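Local coordinates for glutathione peroxidase-like protein (Trypanosoma brucei, PDB 3DWV) that probably reduces hydroperoxides as a tryparedoxin-dependent peroxidase of the glutathione peroxidase family, with a thioredoxin-like fold, at residues T107-K110 / A111-I115. The protein carries 1 engineered substitution. Numbering follows the deposited sequence.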
loop_
_atom_site.group_PDB
_atom_site.type_symbol
_atom_site.label_atom_id
_atom_site.label_comp_id
_atom_site.label_asym_id
_atom_site.label_seq_id
_atom_site.Cartn_x
_atom_site.Cartn_y
_atom_site.Cartn_z
ATOM N N THR A 107 14.676 6.916 -9.690
ATOM C CA THR A 107 15.642 6.472 -8.684
ATOM C C THR A 107 14.958 5.767 -7.524
ATOM O O THR A 107 13.722 5.656 -7.396
ATOM C CB THR A 107 16.411 7.726 -8.235
ATOM O OG1 THR A 107 15.447 8.626 -7.644
ATOM C CG2 THR A 107 17.054 8.490 -9.367
ATOM N N LYS A 108 15.774 5.212 -6.628
ATOM C CA LYS A 108 15.268 4.446 -5.492
ATOM C C LYS A 108 14.247 5.233 -4.687
ATOM O O LYS A 108 14.513 6.342 -4.265
ATOM C CB LYS A 108 16.433 4.047 -4.555
ATOM C CG LYS A 108 15.928 3.188 -3.413
ATOM C CD LYS A 108 16.941 2.999 -2.281
ATOM C CE LYS A 108 16.597 1.761 -1.463
ATOM N NZ LYS A 108 17.787 0.992 -0.961
ATOM N N PHE A 109 13.075 4.683 -4.450
ATOM C CA PHE A 109 12.093 5.220 -3.547
ATOM C C PHE A 109 12.627 5.346 -2.108
ATOM O O PHE A 109 13.242 4.371 -1.645
ATOM C CB PHE A 109 10.861 4.303 -3.531
ATOM C CG PHE A 109 9.764 4.960 -2.696
ATOM C CD1 PHE A 109 9.216 6.183 -3.111
ATOM C CD2 PHE A 109 9.328 4.398 -1.513
ATOM C CE1 PHE A 109 8.235 6.802 -2.364
ATOM C CE2 PHE A 109 8.296 5.011 -0.803
ATOM C CZ PHE A 109 7.757 6.208 -1.210
ATOM N N LYS A 110 12.352 6.521 -1.543
ATOM C CA LYS A 110 12.696 6.865 -0.163
ATOM C C LYS A 110 11.541 7.540 0.560
ATOM O O LYS A 110 10.832 8.380 -0.002
ATOM C CB LYS A 110 13.885 7.849 -0.090
ATOM C CG LYS A 110 15.215 7.310 -0.598
ATOM C CD LYS A 110 16.366 8.279 -0.500
ATOM C CE LYS A 110 16.227 9.698 -0.951
ATOM N NZ LYS A 110 16.063 9.996 -2.398
ATOM N N ALA A 111 11.392 7.220 1.843
ATOM C CA ALA A 111 10.323 7.784 2.651
ATOM C C ALA A 111 10.598 7.723 4.160
ATOM O O ALA A 111 11.435 7.010 4.718
ATOM C CB ALA A 111 9.032 7.044 2.341
ATOM N N GLU A 112 9.788 8.496 4.915
ATOM C CA GLU A 112 9.899 8.518 6.366
ATOM C C GLU A 112 9.255 7.302 7.021
ATOM O O GLU A 112 9.546 6.969 8.174
ATOM C CB GLU A 112 9.193 9.793 6.808
ATOM C CG GLU A 112 10.087 11.025 6.802
ATOM C CD GLU A 112 9.351 12.128 7.567
ATOM O OE1 GLU A 112 9.267 12.022 8.819
ATOM O OE2 GLU A 112 8.868 13.021 6.856
ATOM N N PHE A 113 8.358 6.647 6.270
ATOM C CA PHE A 113 7.592 5.496 6.789
ATOM C C PHE A 113 8.249 4.201 6.346
ATOM O O PHE A 113 9.094 4.274 5.436
ATOM C CB PHE A 113 6.139 5.574 6.331
ATOM C CG PHE A 113 5.883 6.067 4.917
ATOM C CD1 PHE A 113 6.000 5.214 3.842
ATOM C CD2 PHE A 113 5.539 7.356 4.605
ATOM C CE1 PHE A 113 5.762 5.574 2.525
ATOM C CE2 PHE A 113 5.277 7.771 3.320
ATOM C CZ PHE A 113 5.417 6.897 2.229
ATOM N N PRO A 114 7.939 3.044 6.923
ATOM C CA PRO A 114 8.537 1.770 6.504
ATOM C C PRO A 114 8.234 1.333 5.079
ATOM O O PRO A 114 7.106 1.391 4.585
ATOM C CB PRO A 114 7.912 0.740 7.462
ATOM C CG PRO A 114 7.669 1.577 8.701
ATOM C CD PRO A 114 7.069 2.855 8.108
ATOM N N ILE A 115 9.322 0.828 4.466
ATOM C CA ILE A 115 9.214 0.274 3.116
ATOM C C ILE A 115 9.628 -1.193 3.189
ATOM O O ILE A 115 10.637 -1.568 3.795
ATOM C CB ILE A 115 10.077 0.999 2.078
ATOM C CG1 ILE A 115 9.846 2.511 2.072
ATOM C CG2 ILE A 115 9.896 0.427 0.685
ATOM C CD1 ILE A 115 10.974 3.315 1.487
#
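The F109 ring meets the side chains of residues that follow it in the chain: A111, F113 and I115 each put a group against it. The tight side is at I115: in the conformer described, its terminal methyl CD1 lies 3.6 Å from CD2 of F109 and packs at a slant to the ring. Behind it, I115 CG1 is 4.1 Å from F109 CE2. The F109 ring gets there because CG stands anti to the backbone N (chi1 -174°), beside the carbonyl carbon. The A111 methyl touches both rings: its CB is 3.8 Å from F109 CE2 and also rests over one face of the F113 ring, 3.5 Å above the plane but displaced toward the rim. The aromatic pair itself meets more loosely, F109 CZ to F113 CZ at 4.2 Å, with F113 arriving at the edge of the F109 ring, near its plane.

K110 and E112 lie on the exposed side. K110 starts away from the cluster and touches K57, while E112 uses OE2 to accept a hydrogen bond from N73 of helix 64-75. Inward, F113 is buried against that helix and strand 81-86; F109 reaches Y65. The loop continues from C106 of the C58-C106 disulfide and packs along edge strand 81-86 and against helix 64-75, with F109 about 9 Å, side chain to side chain, from the predicted active-site C58. Aliphatic and aromatic carbons carry the contact among F109, A111, F113 and I115, which implies that dispersion and exclusion of water, rather than directed polar bonds, hold these side chains together.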